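Local coordinates for stage II sporulation protein E (SpoIIE) (Moorella thermoacetica, PDB 3ZT9) that probably acts as a manganese-dependent PP2C-type phosphatase that removes phosphate from proteins of a stressosome-like signalling module, at residues A[107-112]-A[142-147]; A[6-11]-A[23-28]; A[29-34]-A[90-95]. One frame throughout, in Å; residues are numbered along the deposited sequence. Where two conformers were deposited one is given.

Interaction 1: A[107-112]-A[142-147]; sequences KILSAK and GDLFLI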
ATOM      1  N   LYS A 107      -0.897  -7.978   2.904  1.00 12.20           N
ATOM      2  CA  LYS A 107      -1.184  -9.168   3.735  1.00 15.29           C
ATOM      3  C   LYS A 107      -1.734  -8.654   5.048  1.00 14.63           C
ATOM      4  O   LYS A 107      -1.205  -7.698   5.612  1.00 15.03           O
ATOM      5  CB  LYS A 107       0.075  -9.984   3.967  1.00 19.66           C
ATOM      6  CG  LYS A 107      -0.218 -11.465   4.397  1.00 24.09           C
ATOM      7  CD  LYS A 107       1.024 -12.313   4.274  1.00 33.58           C
ATOM      8  CE  LYS A 107       1.465 -12.463   2.832  1.00 31.46           C
ATOM      9  NZ  LYS A 107       0.630 -13.418   2.063  1.00 30.02           N
ATOM     10  N   ILE A 108      -2.769  -9.321   5.533  1.00 12.14           N
ATOM     11  CA  ILE A 108      -3.438  -8.907   6.744  1.00 13.80           C
ATOM     12  C   ILE A 108      -3.422 -10.093   7.708  1.00 16.19           C
ATOM     13  O   ILE A 108      -3.982 -11.146   7.427  1.00 17.33           O
ATOM     14  CB  ILE A 108      -4.857  -8.459   6.434  1.00 16.29           C
ATOM     15  CG1 ILE A 108      -4.812  -7.276   5.453  1.00 17.59           C
ATOM     16  CG2 ILE A 108      -5.610  -8.136   7.742  1.00 20.24           C
ATOM     17  CD1 ILE A 108      -6.171  -6.870   4.849  1.00 19.72           C
ATOM     18  N   LEU A 109      -2.720  -9.932   8.820  1.00 14.34           N
ATOM     19  CA  LEU A 109      -2.587 -11.011   9.798  1.00 16.24           C
ATOM     20  C   LEU A 109      -3.636 -10.714  10.844  1.00 18.06           C
ATOM     21  O   LEU A 109      -3.481  -9.769  11.601  1.00 16.84           O
ATOM     22  CB  LEU A 109      -1.201 -11.006  10.456  1.00 22.53           C
ATOM     23  CG  LEU A 109      -0.019 -11.535   9.646  1.00 30.95           C
ATOM     24  CD1 LEU A 109       0.034 -10.874   8.295  1.00 27.18           C
ATOM     25  CD2 LEU A 109       1.323 -11.328  10.428  1.00 28.60           C
ATOM     26  N   SER A 110      -4.702 -11.485  10.883  1.00 16.07           N
ATOM     27  CA  SER A 110      -5.816 -11.125  11.759  1.00 15.79           C
ATOM     28  C   SER A 110      -6.253 -12.270  12.611  1.00 20.50           C
ATOM     29  O   SER A 110      -5.923 -13.445  12.344  1.00 18.22           O
ATOM     30  CB  SER A 110      -7.014 -10.615  10.942  1.00 18.24           C
ATOM     31  OG  SER A 110      -7.802 -11.701  10.468  1.00 19.60           O
ATOM     32  N   ALA A 111      -7.057 -11.942  13.615  1.00 16.84           N
ATOM     33  CA  ALA A 111      -7.548 -12.940  14.560  1.00 19.61           C
ATOM     34  C   ALA A 111      -8.394 -13.956  13.818  1.00 30.63           C
ATOM     35  O   ALA A 111      -8.550 -15.086  14.268  1.00 33.05           O
ATOM     36  CB  ALA A 111      -8.378 -12.258  15.678  1.00 32.80           C
ATOM     37  N   LYS A 112      -8.931 -13.531  12.675  1.00 27.56           N
ATOM     38  CA  LYS A 112      -9.726 -14.394  11.780  1.00 27.89           C
ATOM     39  C   LYS A 112      -8.901 -15.171  10.772  1.00 29.96           C
ATOM     40  O   LYS A 112      -9.478 -15.909   9.975  1.00 31.62           O
ATOM     41  CB  LYS A 112     -10.744 -13.569  10.969  1.00 36.23           C
ATOM     42  CG  LYS A 112     -11.722 -12.763  11.776  1.00 47.81           C
ATOM     43  CD  LYS A 112     -12.416 -13.629  12.797  1.00 69.03           C
ATOM     44  CE  LYS A 112     -13.555 -12.889  13.461  1.00 79.31           C
ATOM     45  NZ  LYS A 112     -14.611 -12.537  12.489  1.00 82.83           N
ATOM     46  N   GLY A 142      -4.774  -5.581  17.438  1.00 15.01           N
ATOM     47  CA  GLY A 142      -3.732  -6.588  17.355  1.00 17.66           C
ATOM     48  C   GLY A 142      -3.539  -7.143  15.950  1.00 18.89           C
ATOM     49  O   GLY A 142      -2.503  -7.752  15.649  1.00 15.13           O
ATOM     50  N   ASP A 143      -4.540  -6.965  15.090  1.00 12.91           N
ATOM     51  CA  ASP A 143      -4.394  -7.387  13.694  1.00 14.55           C
ATOM     52  C   ASP A 143      -3.317  -6.528  13.026  1.00 15.10           C
ATOM     53  O   ASP A 143      -3.201  -5.345  13.331  1.00 12.30           O
ATOM     54  CB  ASP A 143      -5.710  -7.201  12.960  1.00 15.73           C
ATOM     55  CG  ASP A 143      -6.806  -8.161  13.456  1.00 15.96           C
ATOM     56  OD1 ASP A 143      -6.530  -9.062  14.266  1.00 17.95           O
ATOM     57  OD2 ASP A 143      -7.958  -8.000  13.025  1.00 16.33           O
ATOM     58  N   LEU A 144      -2.571  -7.119  12.103  1.00 13.28           N
ATOM     59  CA  LEU A 144      -1.388  -6.479  11.531  1.00 13.66           C
ATOM     60  C   LEU A 144      -1.634  -6.316  10.051  1.00 21.49           C
ATOM     61  O   LEU A 144      -2.258  -7.183   9.426  1.00 13.82           O
ATOM     62  CB  LEU A 144      -0.179  -7.355  11.766  1.00 15.73           C
ATOM     63  CG  LEU A 144      -0.085  -7.966  13.170  1.00 28.33           C
ATOM     64  CD1 LEU A 144       0.764  -9.213  13.227  1.00 35.94           C
ATOM     65  CD2 LEU A 144       0.486  -6.917  14.039  1.00 32.40           C
ATOM     66  N   PHE A 145      -1.156  -5.206   9.474  1.00 14.58           N
ATOM     67  CA  PHE A 145      -1.299  -5.012   8.033  1.00 15.09           C
ATOM     68  C   PHE A 145       0.096  -4.814   7.457  1.00 20.60           C
ATOM     69  O   PHE A 145       0.895  -4.054   7.997  1.00 16.40           O
ATOM     70  CB  PHE A 145      -2.131  -3.750   7.754  1.00 12.65           C
ATOM     71  CG  PHE A 145      -3.587  -3.851   8.182  1.00 16.04           C
ATOM     72  CD1 PHE A 145      -3.957  -3.785   9.523  1.00 22.34           C
ATOM     73  CD2 PHE A 145      -4.577  -4.025   7.244  1.00 15.48           C
ATOM     74  CE1 PHE A 145      -5.303  -3.908   9.899  1.00 20.28           C
ATOM     75  CE2 PHE A 145      -5.902  -4.167   7.604  1.00 20.13           C
ATOM     76  CZ  PHE A 145      -6.269  -4.090   8.946  1.00 20.21           C
ATOM     77  N   LEU A 146       0.400  -5.491   6.360  1.00 14.61           N
ATOM     78  CA  LEU A 146       1.659  -5.295   5.672  1.00 13.01           C
ATOM     79  C   LEU A 146       1.294  -4.933   4.214  1.00 10.54           C
ATOM     80  O   LEU A 146       0.437  -5.604   3.612  1.00 11.68           O
ATOM     81  CB  LEU A 146       2.461  -6.614   5.648  1.00 13.58           C
ATOM     82  CG  LEU A 146       3.639  -6.627   4.661  1.00 16.48           C
ATOM     83  CD1 LEU A 146       4.818  -5.719   5.081  1.00 14.91           C
ATOM     84  CD2 LEU A 146       4.083  -8.066   4.528  1.00 19.08           C
ATOM     85  N   ILE A 147       1.902  -3.885   3.656  1.00 10.77           N
ATOM     86  CA  ILE A 147       1.669  -3.538   2.265  1.00 10.58           C
ATOM     87  C   ILE A 147       3.055  -3.292   1.663  1.00 12.58           C
ATOM     88  O   ILE A 147       3.863  -2.596   2.258  1.00 14.44           O
ATOM     89  CB  ILE A 147       0.780  -2.222   2.066  1.00 13.51           C
ATOM     90  CG1 ILE A 147      -0.557  -2.334   2.857  1.00 11.88           C
ATOM     91  CG2 ILE A 147       0.533  -1.965   0.519  1.00 13.08           C
ATOM     92  CD1 ILE A 147      -1.484  -1.095   2.813  1.00 22.01           C
TER
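An antiparallel strand pair within one sheet of the PP2C-type fold joins strand 105-110 to strand 144-148, with Lys107, Ile108 and Leu109 facing Leu146, Phe145 and Leu144. Lys107 and Leu146 form a hydrogen-bonded pair: Lys107 N gives to Leu146 O at 2.8 Å, and Leu146 N gives back to Lys107 O. Leu109 and Leu144 repeat the exchange, with Leu144 N 2.8 Å from Leu109 O. Ile108 and Phe145 are the non-hydrogen-bonded pair between them. Here Ile108 CA makes a CA-H...O contact of 3.4 Å with Leu144 O.

Ile108 and Phe145 share the face that looks into the beta sandwich, where Phe145 also meets Leu34 and Val89 of the other sheet. Ile108 CG2 sits over one face of the Phe145 ring, offset toward its rim, in a CH-pi contact. The other branch reaches the ring at CD2, Ile108 CG1 lying 3.7 Å from Phe145 CD2. On the opposite face of the sheet the two leucines meet by their methyls, Leu109 CD2 to Leu144 CD1 at 3.6 Å. Leu144 also touches Arg193, which takes part in a manganese site.

Beyond the strands, Asp143 meets the chain where it leaves strand 105-110. Its CG is anti to its own carbonyl carbon (chi1 -68°), which lays the carboxylate against Ser110 CB. Asp143 OD1 accepts from Ala111 N at 3.0 Å. This bond is bent, 141° at the hydrogen, and the donor comes from above the carboxylate plane. Asp143 OD2 takes Gln140 N, and Ser110 OG is bonded to Gly113 O.

Interaction 2: A[6-11]-A[23-28]; sequences VGIYTR and CLVKRV
Val6, Ile8 and Thr10 face Arg27, Val25 and Cys23 in that order, where the two sheets pack on each other. The strand segments run antiparallel, 163° apart, with their axes 8.4 Å from each other at closest approach. This spacing leaves the contact to side chains.

The apolar contacts come first. Val6 and Val25 slide past each other from opposite directions, Val6 CG1 lying 3.5 Å from Val25 CG2. The same methyl receives Ile8: Ile8 CD1 is 3.5 Å from Val25 CG2, which is tight for two carbons. With CG1 anti to the carbonyl carbon (chi1 -66°), Ile8 sends CD1 to Val25 and its branch CG2 to Cys23 CB, 3.7 Å away. An alanine here would lose both arms and is likely to leave a gap beside Val25 and Cys23.

The contacts with polar side chains are also van der Waals. Thr10 CG2 touches Cys23 SG at 3.7 Å. The extended Arg27 brings NH2 to within 3.5 Å of Val6 CG2, meeting it obliquely, while its NH1 is bonded to Leu4 O.

Strands 6-11 and 21-28 each lie at an outer edge of their sheet within the chain. Their facing side chains close one flank of the beta sandwich that characterises the PP2C fold.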
ATOM      1  N   VAL A   6       2.222   2.810  13.058  1.00 14.77           N
ATOM      2  CA  VAL A   6       2.445   2.620  11.612  1.00 13.65           C
ATOM      3  C   VAL A   6       3.862   2.990  11.241  1.00 19.07           C
ATOM      4  O   VAL A   6       4.359   4.044  11.647  1.00 23.37           O
ATOM      5  CB  VAL A   6       1.516   3.500  10.737  1.00 18.29           C
ATOM      6  CG1 VAL A   6       1.707   3.166   9.255  1.00 24.21           C
ATOM      7  CG2 VAL A   6       0.056   3.333  11.147  1.00 22.15           C
ATOM      8  N   GLY A   7       4.515   2.121  10.480  1.00 15.15           N
ATOM      9  CA  GLY A   7       5.853   2.375   9.979  1.00 13.43           C
ATOM     10  C   GLY A   7       5.830   2.442   8.455  1.00 12.67           C
ATOM     11  O   GLY A   7       5.142   1.656   7.786  1.00 14.60           O
ATOM     12  N   ILE A   8       6.608   3.387   7.910  1.00 14.43           N
ATOM     13  CA  ILE A   8       6.763   3.524   6.459  1.00 12.17           C
ATOM     14  C   ILE A   8       8.244   3.476   6.103  1.00 11.91           C
ATOM     15  O   ILE A   8       9.054   4.133   6.747  1.00 16.00           O
ATOM     16  CB  ILE A   8       6.224   4.878   5.981  1.00 23.20           C
ATOM     17  CG1 ILE A   8       4.708   4.941   6.186  1.00 25.36           C
ATOM     18  CG2 ILE A   8       6.575   5.106   4.516  1.00 23.24           C
ATOM     19  CD1 ILE A   8       4.094   6.291   5.744  1.00 39.90           C
ATOM     20  N   TYR A   9       8.585   2.790   5.008  1.00 15.40           N
ATOM     21  CA  TYR A   9       9.947   2.837   4.473  1.00 18.35           C
ATOM     22  C   TYR A   9       9.891   2.890   2.968  1.00 15.81           C
ATOM     23  O   TYR A   9       9.105   2.164   2.352  1.00 15.24           O
ATOM     24  CB  TYR A   9      10.713   1.583   4.858  1.00 14.07           C
ATOM     25  CG  TYR A   9      12.089   1.452   4.223  1.00 15.01           C
ATOM     26  CD1 TYR A   9      13.204   2.047   4.825  1.00 14.01           C
ATOM     27  CD2 TYR A   9      12.289   0.686   3.064  1.00 17.89           C
ATOM     28  CE1 TYR A   9      14.479   1.916   4.264  1.00 18.33           C
ATOM     29  CE2 TYR A   9      13.585   0.550   2.506  1.00 20.69           C
ATOM     30  CZ  TYR A   9      14.661   1.153   3.125  1.00 27.61           C
ATOM     31  OH  TYR A   9      15.932   1.008   2.577  1.00 22.45           O
ATOM     32  N   THR A  10      10.706   3.739   2.364  1.00 14.46           N
ATOM     33  CA  THR A  10      10.846   3.691   0.888  1.00 13.06           C
ATOM     34  C   THR A  10      12.340   3.838   0.555  1.00 13.67           C
ATOM     35  O   THR A  10      13.125   4.397   1.363  1.00 15.42           O
ATOM     36  CB  THR A  10      10.080   4.854   0.144  1.00 17.44           C
ATOM     37  OG1 THR A  10      10.632   6.127   0.490  1.00 19.00           O
ATOM     38  CG2 THR A  10       8.574   4.844   0.466  1.00 17.51           C
ATOM     39  N   ARG A  11      12.722   3.322  -0.605  1.00 16.74           N
ATOM     40  CA  ARG A  11      14.103   3.416  -1.060  1.00 21.97           C
ATOM     41  C   ARG A  11      14.083   3.421  -2.583  1.00 17.06           C
ATOM     42  O   ARG A  11      13.491   2.541  -3.212  1.00 16.21           O
ATOM     43  CB  ARG A  11      14.948   2.222  -0.571  1.00 18.95           C
ATOM     44  CG  ARG A  11      16.433   2.402  -0.883  1.00 22.03           C
ATOM     45  CD  ARG A  11      17.275   1.201  -0.453  1.00 25.17           C
ATOM     46  NE  ARG A  11      16.872  -0.010  -1.168  1.00 29.34           N
ATOM     47  CZ  ARG A  11      17.098  -1.253  -0.743  1.00 37.88           C
ATOM     48  NH1 ARG A  11      17.739  -1.465   0.399  1.00 36.14           N
ATOM     49  NH2 ARG A  11      16.689  -2.284  -1.464  1.00 28.52           N
ATOM     50  N   CYS A  23       4.047   6.175  -0.562  1.00 16.43           N
ATOM     51  CA  CYS A  23       3.236   5.694   0.570  1.00 12.26           C
ATOM     52  C   CYS A  23       2.321   6.803   1.120  1.00 21.56           C
ATOM     53  O   CYS A  23       2.680   7.982   1.109  1.00 18.56           O
ATOM     54  CB  CYS A  23       4.168   5.218   1.712  1.00 14.19           C
ATOM     55  SG  CYS A  23       5.107   3.763   1.239  1.00 20.93           S
ATOM     56  N   LEU A  24       1.149   6.407   1.620  1.00 18.80           N
ATOM     57  CA  LEU A  24       0.231   7.313   2.314  1.00 23.47           C
ATOM     58  C   LEU A  24      -0.271   6.617   3.572  1.00 18.65           C
ATOM     59  O   LEU A  24      -0.634   5.444   3.535  1.00 14.34           O
ATOM     60  CB  LEU A  24      -0.986   7.610   1.440  1.00 29.47           C
ATOM     61  CG  LEU A  24      -2.097   8.434   2.104  1.00 41.45           C
ATOM     62  CD1 LEU A  24      -1.649   9.858   2.311  1.00 36.65           C
ATOM     63  CD2 LEU A  24      -3.343   8.402   1.245  1.00 48.10           C
ATOM     64  N   VAL A  25      -0.223   7.322   4.686  1.00 16.49           N
ATOM     65  CA  VAL A  25      -0.922   6.927   5.907  1.00 15.70           C
ATOM     66  C   VAL A  25      -1.722   8.138   6.315  1.00 22.31           C
ATOM     67  O   VAL A  25      -1.161   9.202   6.553  1.00 18.89           O
ATOM     68  CB  VAL A  25       0.043   6.534   7.060  1.00 18.94           C
ATOM     69  CG1 VAL A  25      -0.735   6.252   8.314  1.00 21.96           C
ATOM     70  CG2 VAL A  25       0.871   5.299   6.595  1.00 28.59           C
ATOM     71  N   LYS A  26      -3.030   7.989   6.426  1.00 16.48           N
ATOM     72  CA  LYS A  26      -3.864   9.129   6.770  1.00 19.81           C
ATOM     73  C   LYS A  26      -4.941   8.705   7.754  1.00 24.08           C
ATOM     74  O   LYS A  26      -5.605   7.703   7.549  1.00 22.74           O
ATOM     75  CB  LYS A  26      -4.457   9.740   5.489  1.00 26.95           C
ATOM     76  CG  LYS A  26      -5.226  11.072   5.699  1.00 56.62           C
ATOM     77  CD  LYS A  26      -4.446  12.054   6.579  1.00 76.34           C
ATOM     78  CE  LYS A  26      -5.099  13.456   6.734  1.00 92.85           C
ATOM     79  NZ  LYS A  26      -6.407  13.558   7.475  1.00 97.10           N
ATOM     80  N   ARG A  27      -5.061   9.452   8.848  1.00 19.84           N
ATOM     81  CA  ARG A  27      -5.930   9.093   9.949  1.00 30.98           C
ATOM     82  C   ARG A  27      -7.054  10.095   9.945  1.00 49.40           C
ATOM     83  O   ARG A  27      -6.830  11.309   9.899  1.00 34.55           O
ATOM     84  CB  ARG A  27      -5.182   9.128  11.288  1.00 46.21           C
ATOM     85  CG  ARG A  27      -3.772   8.536  11.230  1.00 54.35           C
ATOM     86  CD  ARG A  27      -3.137   8.429  12.609  1.00 60.37           C
ATOM     87  NE  ARG A  27      -1.777   7.880  12.564  1.00 48.89           N
ATOM     88  CZ  ARG A  27      -1.421   6.700  13.068  1.00 44.49           C
ATOM     89  NH1 ARG A  27      -2.318   5.917  13.656  1.00 41.33           N
ATOM     90  NH2 ARG A  27      -0.161   6.300  12.986  1.00 50.39           N
ATOM     91  N   VAL A  28      -8.264   9.570   9.984  1.00 61.56           N
ATOM     92  CA  VAL A  28      -9.455  10.373   9.815  1.00 76.44           C
ATOM     93  C   VAL A  28     -10.580   9.790  10.662  1.00 81.09           C
ATOM     94  O   VAL A  28     -11.225   8.817  10.263  1.00 83.54           O
ATOM     95  CB  VAL A  28      -9.860  10.398   8.331  1.00 68.98           C
ATOM     96  CG1 VAL A  28     -11.358  10.504   8.180  1.00 66.55           C
ATOM     97  CG2 VAL A  28      -9.153  11.526   7.615  1.00 69.14           C
TER

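Interaction 3: A[29-34]-A[90-95]; sequences EGVIFL and DRRQGL
Asp90 stands opposite Val31 as an antiparallel non-hydrogen-bonded pair, their CA atoms 4.4 Å apart. Here strand 82-90 ends and the chain turns toward strand 95-101. Asp90 O accepts from both Gly94 N and Leu95 N, a G1 beta bulge that shapes the turn.

Arg91 follows with the hydrogen bond of the contact. Its N gives to Gly30 O at 3.1 Å, nearly along the C=O axis but bent to 139° at the hydrogen. Its side chain passes Ile32, with Arg91 CD 4.0 Å from Ile32 CD1. The chain then bends at chi3 (65°), and the guanidinium forms a salt bridge with Glu141, a residue of a manganese site. Tyr139 OH and Glu2 O also accept from this guanidinium.

Arg92 extends its side chain toward residues 29-31. Its guanidinium lays one face on Val31 CG2, which is 3.8 Å from Arg92 NH2. Glu29 OE2 stays 4.4 Å from Arg92 NH1, beyond a salt bridge, and is bonded to Asn62 ND2 instead. Both side chains are poorly ordered.

The two arginines are held differently. Arg92 and Glu29 probably attract only loosely at the surface, whereas Arg91 is held by several partners and is likely to steady Glu141 from the second shell.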
ATOM      1  N   GLU A  29     -10.789  10.364  11.845  1.00 81.89           N
ATOM      2  CA  GLU A  29     -11.913   9.971  12.686  1.00 74.95           C
ATOM      3  C   GLU A  29     -11.973   8.449  12.925  1.00 71.97           C
ATOM      4  O   GLU A  29     -12.928   7.793  12.534  1.00 76.80           O
ATOM      5  CB  GLU A  29     -13.228  10.454  12.047  1.00 71.80           C
ATOM      6  CG  GLU A  29     -13.845   9.453  11.051  1.00 66.24           C
ATOM      7  CD  GLU A  29     -13.789   9.902   9.607  1.00 72.90           C
ATOM      8  OE1 GLU A  29     -13.842  11.138   9.362  1.00 75.00           O
ATOM      9  OE2 GLU A  29     -13.696   9.007   8.724  1.00 77.19           O
ATOM     10  N   GLY A  30     -10.962   7.876  13.561  1.00 54.13           N
ATOM     11  CA  GLY A  30     -11.003   6.447  13.819  1.00 52.33           C
ATOM     12  C   GLY A  30     -10.977   5.561  12.575  1.00 41.90           C
ATOM     13  O   GLY A  30     -11.059   4.332  12.694  1.00 40.75           O
ATOM     14  N   VAL A  31     -10.865   6.168  11.395  1.00 29.89           N
ATOM     15  CA  VAL A  31     -10.597   5.415  10.158  1.00 23.64           C
ATOM     16  C   VAL A  31      -9.221   5.750   9.637  1.00 29.04           C
ATOM     17  O   VAL A  31      -8.908   6.914   9.385  1.00 32.30           O
ATOM     18  CB  VAL A  31     -11.548   5.756   9.011  1.00 22.05           C
ATOM     19  CG1 VAL A  31     -11.296   4.848   7.795  1.00 22.60           C
ATOM     20  CG2 VAL A  31     -13.032   5.662   9.470  1.00 29.99           C
ATOM     21  N   ILE A  32      -8.422   4.725   9.393  1.00 19.38           N
ATOM     22  CA  ILE A  32      -7.061   4.913   8.916  0.59 17.12           C
ATOM     23  C   ILE A  32      -6.959   4.394   7.482  1.00 20.47           C
ATOM     24  O   ILE A  32      -7.456   3.300   7.182  1.00 15.65           O
ATOM     25  CB  ILE A  32      -6.059   4.163   9.824  0.59 21.84           C
ATOM     26  CG1 ILE A  32      -6.186   4.662  11.264  0.59 28.42           C
ATOM     27  CG2 ILE A  32      -4.646   4.367   9.321  0.59 22.68           C
ATOM     28  CD1 ILE A  32      -5.110   4.183  12.185  0.59 49.19           C
ATOM     29  N   PHE A  33      -6.360   5.183   6.600  1.00 17.05           N
ATOM     30  CA  PHE A  33      -6.115   4.739   5.243  1.00 14.05           C
ATOM     31  C   PHE A  33      -4.622   4.483   5.057  1.00 12.93           C
ATOM     32  O   PHE A  33      -3.780   5.259   5.502  1.00 13.45           O
ATOM     33  CB  PHE A  33      -6.566   5.791   4.249  1.00 20.30           C
ATOM     34  CG  PHE A  33      -8.061   6.050   4.282  1.00 17.45           C
ATOM     35  CD1 PHE A  33      -8.618   6.822   5.297  1.00 21.85           C
ATOM     36  CD2 PHE A  33      -8.891   5.535   3.301  1.00 18.85           C
ATOM     37  CE1 PHE A  33     -10.002   7.077   5.332  1.00 27.64           C
ATOM     38  CE2 PHE A  33     -10.256   5.806   3.320  1.00 22.94           C
ATOM     39  CZ  PHE A  33     -10.803   6.588   4.335  1.00 23.05           C
ATOM     40  N   LEU A  34      -4.318   3.377   4.395  1.00 12.96           N
ATOM     41  CA  LEU A  34      -2.932   2.981   4.168  1.00 11.24           C
ATOM     42  C   LEU A  34      -2.795   2.684   2.697  1.00 11.67           C
ATOM     43  O   LEU A  34      -3.524   1.843   2.199  1.00 14.96           O
ATOM     44  CB  LEU A  34      -2.605   1.666   4.934  1.00 13.29           C
ATOM     45  CG  LEU A  34      -2.962   1.630   6.433  1.00 13.40           C
ATOM     46  CD1 LEU A  34      -2.825   0.199   6.924  1.00 22.45           C
ATOM     47  CD2 LEU A  34      -2.040   2.517   7.226  1.00 17.15           C
ATOM     48  N   ASP A  90     -11.393   0.651   9.565  1.00 17.65           N
ATOM     49  CA  ASP A  90     -12.300   1.338  10.431  1.00 18.20           C
ATOM     50  C   ASP A  90     -12.205   0.721  11.801  1.00 17.36           C
ATOM     51  O   ASP A  90     -12.921  -0.200  12.099  1.00 19.28           O
ATOM     52  CB  ASP A  90     -13.691   1.136   9.843  1.00 27.48           C
ATOM     53  CG  ASP A  90     -14.730   1.956  10.494  1.00 30.16           C
ATOM     54  OD1 ASP A  90     -14.583   2.412  11.653  1.00 20.54           O
ATOM     55  OD2 ASP A  90     -15.764   2.100   9.806  1.00 40.06           O
ATOM     56  N   ARG A  91     -11.317   1.231  12.644  1.00 17.24           N
ATOM     57  CA  ARG A  91     -11.062   0.549  13.907  1.00 19.70           C
ATOM     58  C   ARG A  91     -12.237   0.652  14.873  1.00 26.94           C
ATOM     59  O   ARG A  91     -12.499  -0.256  15.639  1.00 29.39           O
ATOM     60  CB  ARG A  91      -9.770   1.099  14.505  1.00 18.75           C
ATOM     61  CG  ARG A  91      -8.618   0.994  13.529  1.00 25.10           C
ATOM     62  CD  ARG A  91      -7.347   1.557  14.135  1.00 30.72           C
ATOM     63  NE  ARG A  91      -6.909   0.753  15.271  1.00 32.16           N
ATOM     64  CZ  ARG A  91      -6.627   1.218  16.485  1.00 32.51           C
ATOM     65  NH1 ARG A  91      -6.749   2.516  16.793  1.00 27.45           N
ATOM     66  NH2 ARG A  91      -6.222   0.354  17.402  1.00 38.27           N
ATOM     67  N   ARG A  92     -12.985   1.740  14.785  1.00 22.07           N
ATOM     68  CA  ARG A  92     -14.114   1.960  15.678  1.00 32.78           C
ATOM     69  C   ARG A  92     -15.255   0.979  15.376  1.00 36.81           C
ATOM     70  O   ARG A  92     -15.892   0.438  16.288  1.00 29.52           O
ATOM     71  CB  ARG A  92     -14.585   3.404  15.562  1.00 41.56           C
ATOM     72  CG  ARG A  92     -14.903   3.786  14.139  1.00 75.83           C
ATOM     73  CD  ARG A  92     -15.793   4.985  14.033  1.00 98.88           C
ATOM     74  NE  ARG A  92     -16.302   5.151  12.673  1.00111.53           N
ATOM     75  CZ  ARG A  92     -16.036   6.195  11.911  1.00119.57           C
ATOM     76  NH1 ARG A  92     -15.313   7.194  12.356  1.00121.32           N
ATOM     77  NH2 ARG A  92     -16.535   6.235  10.700  1.00121.41           N
ATOM     78  N   GLN A  93     -15.501   0.705  14.099  1.00 27.21           N
ATOM     79  CA  GLN A  93     -16.544  -0.251  13.763  1.00 23.91           C
ATOM     80  C   GLN A  93     -16.020  -1.665  13.582  1.00 19.00           C
ATOM     81  O   GLN A  93     -16.819  -2.583  13.482  1.00 20.10           O
ATOM     82  CB  GLN A  93     -17.300   0.196  12.522  1.00 30.52           C
ATOM     83  CG  GLN A  93     -18.115   1.425  12.772  1.00 57.37           C
ATOM     84  CD  GLN A  93     -19.072   1.691  11.659  1.00 75.73           C
ATOM     85  OE1 GLN A  93     -18.733   1.552  10.488  1.00 81.57           O
ATOM     86  NE2 GLN A  93     -20.295   2.049  12.014  1.00 82.94           N
ATOM     87  N   GLY A  94     -14.696  -1.844  13.594  1.00 18.29           N
ATOM     88  CA  GLY A  94     -14.108  -3.167  13.606  1.00 19.54           C
ATOM     89  C   GLY A  94     -14.135  -3.828  12.234  1.00 17.83           C
ATOM     90  O   GLY A  94     -14.378  -5.034  12.101  1.00 15.56           O
ATOM     91  N   LEU A  95     -13.884  -3.028  11.208  1.00 14.39           N
ATOM     92  CA  LEU A  95     -13.998  -3.490   9.820  1.00 14.13           C
ATOM     93  C   LEU A  95     -12.835  -2.987   8.987  1.00 16.69           C
ATOM     94  O   LEU A  95     -12.293  -1.931   9.256  1.00 16.12           O
ATOM     95  CB  LEU A  95     -15.262  -2.941   9.172  1.00 17.73           C
ATOM     96  CG  LEU A  95     -16.587  -3.240   9.899  1.00 20.76           C
ATOM     97  CD1 LEU A  95     -17.704  -2.378   9.268  1.00 23.67           C
ATOM     98  CD2 LEU A  95     -16.891  -4.715   9.826  1.00 20.51           C
TER

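From the N terminus, interaction 2 comes first and closes a short connection, with 11 residues between segments 6-11 and 23-28. Interaction 3 follows and closes 55 residues, which include helices 43-60 and 65-76. Interaction 1 comes last, closing 29 residues with strands 113-115 and 135-138. The three loops stand in series and neither nest nor cross. Interaction 1 joins neighbours within one sheet. Interaction 3 joins the start of strand 31-39 to the end of strand 82-90 and the turn after it, in the other sheet. Interaction 2 bridges the two sheets. Leu34, on the strand of interaction 3, packs on Val25 of interaction 2 and Ile147 of interaction 1. Lys26 and Phe33 link interactions 2 and 3 through the backbone.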